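Local coordinates for halogenase PltM (Pseudomonas fluorescens, PDB 6BZN), which halogenates phenolic substrates, using chloride, bromide or iodide, and is a flavoprotein that binds FAD, at residues Pro92-Ala103 and Glu135-Phe146. Residues are numbered along the deposited sequence; the frame is centred on the assembly and turned at random.
Sequences PDKIIQHVGSSA and EAHLFRQDIDYF
The carbonyl oxygen of Ala-103 accepts a hydrogen bond from Phe-139 N (3.0 Å), and Ile-143 CG1 packs against the same oxygen at 3.6 Å. Phe-139 is the N-cap residue of the next helix, and the small Ala-103 methyl lets Asp-142 CB come within 3.9 Å of Ala-103 CB. Val-99 CG2 sits over the centre of the Phe-146 ring, 3.6 Å from its centroid, a CH-pi contact. With CG1 anti to the backbone N (chi1 -179°), CG2 is left to meet that face while CG1 lies against Phe-146 CB. Replacing Phe-146 by an alanine would probably leave Val-99 CG2 without its aromatic partner and open a gap beside it. One turn before Val-99, branched Ile-95 reaches two ways, CD1 to Ala-136 CB (3.7 Å) and CG2 to Ile-143 CD1 (3.8 Å). Ala-136 is small enough to admit Ile-95 CD1, which also lies against Leu-138 CD2. Arg-140, an FAD-binding residue though FAD is absent here, forms a two-pronged salt bridge to Asp-144 through NE and NH2. Helix 92-98 thus packs on strand 134-138 and the start of helix 140-153, with Cys-104 of strand 104-107 touching Ile-95 and Ile-33 of helix 33-44 touching Ile-143.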
loop_
_atom_site.group_PDB
_atom_site.type_symbol
_atom_site.label_atom_id
_atom_site.label_comp_id
_atom_site.label_asym_id
_atom_site.label_seq_id
_atom_site.Cartn_x
_atom_site.Cartn_y
_atom_site.Cartn_z
ATOM N N PRO A 92 -5.161 -11.188 11.042
ATOM C CA PRO A 92 -4.830 -12.496 10.457
ATOM C C PRO A 92 -5.606 -13.673 11.059
ATOM O O PRO A 92 -5.982 -14.592 10.323
ATOM C CB PRO A 92 -3.328 -12.657 10.714
ATOM C CG PRO A 92 -2.917 -11.533 11.577
ATOM C CD PRO A 92 -3.987 -10.505 11.612
ATOM N N ASP A 93 -5.871 -13.635 12.367
ATOM C CA ASP A 93 -6.605 -14.739 12.997
ATOM C C ASP A 93 -8.048 -14.761 12.486
ATOM O O ASP A 93 -8.576 -15.827 12.167
ATOM C CB ASP A 93 -6.510 -14.689 14.531
ATOM C CG ASP A 93 -5.059 -14.886 15.053
ATOM O OD1 ASP A 93 -4.215 -15.513 14.372
ATOM O OD2 ASP A 93 -4.755 -14.398 16.162
ATOM N N LYS A 94 -8.655 -13.590 12.325
ATOM C CA LYS A 94 -9.982 -13.508 11.735
ATOM C C LYS A 94 -9.996 -13.902 10.247
ATOM O O LYS A 94 -10.965 -14.490 9.804
ATOM C CB LYS A 94 -10.612 -12.127 11.899
ATOM C CG LYS A 94 -10.779 -11.641 13.334
ATOM C CD LYS A 94 -11.812 -12.436 14.126
ATOM C CE LYS A 94 -12.125 -11.730 15.443
ATOM N NZ LYS A 94 -12.470 -12.666 16.558
ATOM N N ILE A 95 -8.952 -13.566 9.484
ATOM C CA ILE A 95 -8.842 -14.030 8.078
ATOM C C ILE A 95 -8.822 -15.553 7.984
ATOM O O ILE A 95 -9.567 -16.138 7.195
ATOM C CB ILE A 95 -7.593 -13.459 7.375
ATOM C CG1 ILE A 95 -7.780 -11.957 7.162
ATOM C CG2 ILE A 95 -7.321 -14.168 6.036
ATOM C CD1 ILE A 95 -6.516 -11.234 6.764
ATOM N N ILE A 96 -7.981 -16.183 8.801
ATOM C CA ILE A 96 -7.864 -17.645 8.816
ATOM C C ILE A 96 -9.231 -18.254 9.138
ATOM O O ILE A 96 -9.676 -19.183 8.479
ATOM C CB ILE A 96 -6.789 -18.098 9.849
ATOM C CG1 ILE A 96 -5.379 -17.634 9.432
ATOM C CG2 ILE A 96 -6.813 -19.606 10.097
ATOM C CD1 ILE A 96 -4.860 -18.156 8.124
ATOM N N GLN A 97 -9.906 -17.685 10.132
ATOM C CA GLN A 97 -11.188 -18.206 10.621
ATOM C C GLN A 97 -12.364 -18.035 9.637
ATOM O O GLN A 97 -13.186 -18.937 9.490
ATOM C CB GLN A 97 -11.503 -17.544 11.968
ATOM C CG GLN A 97 -12.826 -17.911 12.603
ATOM C CD GLN A 97 -13.052 -17.201 13.930
ATOM O OE1 GLN A 97 -12.136 -16.599 14.510
ATOM N NE2 GLN A 97 -14.280 -17.275 14.422
ATOM N N HIS A 98 -12.433 -16.893 8.963
ATOM C CA HIS A 98 -13.597 -16.546 8.133
ATOM C C HIS A 98 -13.383 -16.557 6.640
ATOM O O HIS A 98 -14.330 -16.816 5.914
ATOM C CB HIS A 98 -14.118 -15.173 8.513
ATOM C CG HIS A 98 -14.601 -15.101 9.920
ATOM N ND1 HIS A 98 -15.829 -15.595 10.305
ATOM C CD2 HIS A 98 -14.014 -14.626 11.042
ATOM C CE1 HIS A 98 -15.988 -15.404 11.603
ATOM N NE2 HIS A 98 -14.903 -14.812 12.073
ATOM N N VAL A 99 -12.189 -16.220 6.176
ATOM C CA VAL A 99 -11.897 -16.232 4.749
ATOM C C VAL A 99 -11.379 -17.619 4.371
ATOM O O VAL A 99 -11.862 -18.239 3.424
ATOM C CB VAL A 99 -10.859 -15.163 4.353
ATOM C CG1 VAL A 99 -10.610 -15.208 2.848
ATOM C CG2 VAL A 99 -11.331 -13.776 4.763
ATOM N N GLY A 100 -10.378 -18.082 5.112
ATOM C CA GLY A 100 -9.846 -19.419 4.925
ATOM C C GLY A 100 -8.417 -19.521 5.383
ATOM O O GLY A 100 -7.677 -18.532 5.408
ATOM N N SER A 101 -8.001 -20.737 5.704
ATOM C CA SER A 101 -6.681 -20.935 6.297
ATOM C C SER A 101 -5.521 -20.676 5.316
ATOM O O SER A 101 -4.389 -20.466 5.755
ATOM C CB SER A 101 -6.561 -22.327 6.915
ATOM O OG SER A 101 -6.791 -23.341 5.956
ATOM N N SER A 102 -5.784 -20.680 4.011
ATOM C CA SER A 102 -4.749 -20.332 3.043
ATOM C C SER A 102 -4.704 -18.829 2.711
ATOM O O SER A 102 -3.848 -18.398 1.933
ATOM C CB SER A 102 -4.940 -21.148 1.773
ATOM O OG SER A 102 -4.725 -22.534 2.017
ATOM N N ALA A 103 -5.580 -18.029 3.320
ATOM C CA ALA A 103 -5.808 -16.653 2.847
ATOM C C ALA A 103 -4.794 -15.611 3.332
ATOM O O ALA A 103 -4.764 -14.497 2.808
ATOM C CB ALA A 103 -7.227 -16.219 3.188
ATOM N N GLU A 135 -0.271 -8.377 12.105
ATOM C CA GLU A 135 -0.980 -8.003 10.889
ATOM C C GLU A 135 -0.813 -9.075 9.829
ATOM O O GLU A 135 -0.107 -10.046 10.053
ATOM C CB GLU A 135 -0.456 -6.674 10.409
ATOM C CG GLU A 135 -0.852 -5.614 11.390
ATOM C CD GLU A 135 -0.227 -4.291 11.117
ATOM O OE1 GLU A 135 0.540 -4.174 10.135
ATOM O OE2 GLU A 135 -0.505 -3.373 11.915
ATOM N N ALA A 136 -1.491 -8.896 8.694
ATOM C CA ALA A 136 -1.572 -9.939 7.674
ATOM C C ALA A 136 -0.629 -9.713 6.494
ATOM O O ALA A 136 -0.370 -8.577 6.078
ATOM C CB ALA A 136 -2.994 -10.051 7.169
ATOM N N HIS A 137 -0.138 -10.832 5.955
ATOM C CA HIS A 137 0.343 -10.913 4.587
ATOM C C HIS A 137 -0.828 -11.487 3.784
ATOM O O HIS A 137 -1.177 -12.656 3.928
ATOM C CB HIS A 137 1.525 -11.846 4.474
ATOM C CG HIS A 137 2.797 -11.273 5.001
ATOM N ND1 HIS A 137 3.894 -12.053 5.286
ATOM C CD2 HIS A 137 3.156 -9.996 5.273
ATOM C CE1 HIS A 137 4.882 -11.278 5.698
ATOM N NE2 HIS A 137 4.457 -10.026 5.699
ATOM N N LEU A 138 -1.423 -10.638 2.956
ATOM C CA LEU A 138 -2.681 -10.935 2.274
ATOM C C LEU A 138 -2.452 -11.751 1.020
ATOM O O LEU A 138 -1.742 -11.304 0.117
ATOM C CB LEU A 138 -3.376 -9.626 1.911
ATOM C CG LEU A 138 -3.716 -8.665 3.045
ATOM C CD1 LEU A 138 -4.121 -7.332 2.474
ATOM C CD2 LEU A 138 -4.832 -9.216 3.915
ATOM N N PHE A 139 -3.040 -12.949 0.959
ATOM C CA PHE A 139 -3.003 -13.776 -0.235
ATOM C C PHE A 139 -4.162 -13.287 -1.072
ATOM O O PHE A 139 -5.310 -13.685 -0.868
ATOM C CB PHE A 139 -3.111 -15.264 0.134
ATOM C CG PHE A 139 -2.886 -16.220 -1.011
ATOM C CD1 PHE A 139 -1.753 -16.125 -1.817
ATOM C CD2 PHE A 139 -3.783 -17.271 -1.248
ATOM C CE1 PHE A 139 -1.530 -17.032 -2.848
ATOM C CE2 PHE A 139 -3.556 -18.179 -2.286
ATOM C CZ PHE A 139 -2.429 -18.057 -3.077
ATOM N N ARG A 140 -3.860 -12.383 -1.999
ATOM C CA ARG A 140 -4.903 -11.541 -2.597
ATOM C C ARG A 140 -5.960 -12.296 -3.404
ATOM O O ARG A 140 -7.135 -11.912 -3.395
ATOM C CB ARG A 140 -4.269 -10.430 -3.427
ATOM C CG ARG A 140 -3.502 -9.401 -2.597
ATOM C CD ARG A 140 -4.406 -8.506 -1.753
ATOM N NE ARG A 140 -5.313 -7.779 -2.644
ATOM C CZ ARG A 140 -5.011 -6.660 -3.297
ATOM N NH1 ARG A 140 -3.868 -6.024 -3.097
ATOM N NH2 ARG A 140 -5.906 -6.145 -4.131
ATOM N N GLN A 141 -5.585 -13.392 -4.061
ATOM C CA GLN A 141 -6.617 -14.194 -4.726
ATOM C C GLN A 141 -7.780 -14.563 -3.809
ATOM O O GLN A 141 -8.922 -14.582 -4.240
ATOM C CB GLN A 141 -6.043 -15.448 -5.392
ATOM C CG GLN A 141 -5.367 -16.449 -4.475
ATOM C CD GLN A 141 -5.206 -17.802 -5.144
ATOM O OE1 GLN A 141 -4.302 -18.001 -5.946
ATOM N NE2 GLN A 141 -6.098 -18.748 -4.806
ATOM N N ASP A 142 -7.497 -14.883 -2.551
ATOM C CA ASP A 142 -8.546 -15.326 -1.628
ATOM C C ASP A 142 -9.189 -14.151 -0.919
ATOM O O ASP A 142 -10.404 -14.120 -0.736
ATOM C CB ASP A 142 -7.997 -16.320 -0.615
ATOM C CG ASP A 142 -7.658 -17.692 -1.234
ATOM O OD1 ASP A 142 -8.027 -17.987 -2.401
ATOM O OD2 ASP A 142 -6.993 -18.483 -0.519
ATOM N N ILE A 143 -8.375 -13.170 -0.545
ATOM C CA ILE A 143 -8.864 -11.969 0.116
ATOM C C ILE A 143 -9.827 -11.209 -0.793
ATOM O O ILE A 143 -10.923 -10.843 -0.359
ATOM C CB ILE A 143 -7.683 -11.059 0.555
ATOM C CG1 ILE A 143 -6.847 -11.748 1.642
ATOM C CG2 ILE A 143 -8.154 -9.682 1.009
ATOM C CD1 ILE A 143 -7.537 -11.948 2.971
ATOM N N ASP A 144 -9.425 -10.986 -2.042
ATOM C CA ASP A 144 -10.243 -10.199 -2.982
ATOM C C ASP A 144 -11.534 -10.908 -3.358
ATOM O O ASP A 144 -12.559 -10.263 -3.507
ATOM C CB ASP A 144 -9.448 -9.807 -4.237
ATOM C CG ASP A 144 -8.354 -8.766 -3.931
ATOM O OD1 ASP A 144 -7.940 -8.622 -2.756
ATOM O OD2 ASP A 144 -7.899 -8.086 -4.864
ATOM N N TYR A 145 -11.493 -12.231 -3.494
ATOM C CA TYR A 145 -12.696 -12.968 -3.854
ATOM C C TYR A 145 -13.694 -12.841 -2.686
ATOM O O TYR A 145 -14.867 -12.540 -2.898
ATOM C CB TYR A 145 -12.407 -14.438 -4.171
ATOM C CG TYR A 145 -13.405 -15.131 -5.109
ATOM C CD1 TYR A 145 -14.573 -14.496 -5.559
ATOM C CD2 TYR A 145 -13.179 -16.441 -5.534
ATOM C CE1 TYR A 145 -15.465 -15.131 -6.417
ATOM C CE2 TYR A 145 -14.078 -17.086 -6.381
ATOM C CZ TYR A 145 -15.216 -16.422 -6.823
ATOM O OH TYR A 145 -16.114 -17.036 -7.677
ATOM N N PHE A 146 -13.200 -13.005 -1.459
ATOM C CA PHE A 146 -14.015 -12.788 -0.248
ATOM C C PHE A 146 -14.629 -11.386 -0.207
ATOM O O PHE A 146 -15.806 -11.238 0.093
ATOM C CB PHE A 146 -13.171 -13.052 1.002
ATOM C CG PHE A 146 -13.919 -12.918 2.289
ATOM C CD1 PHE A 146 -13.950 -11.697 2.966
ATOM C CD2 PHE A 146 -14.571 -14.004 2.843
ATOM C CE1 PHE A 146 -14.627 -11.573 4.172
ATOM C CE2 PHE A 146 -15.264 -13.883 4.037
ATOM C CZ PHE A 146 -15.283 -12.671 4.710
#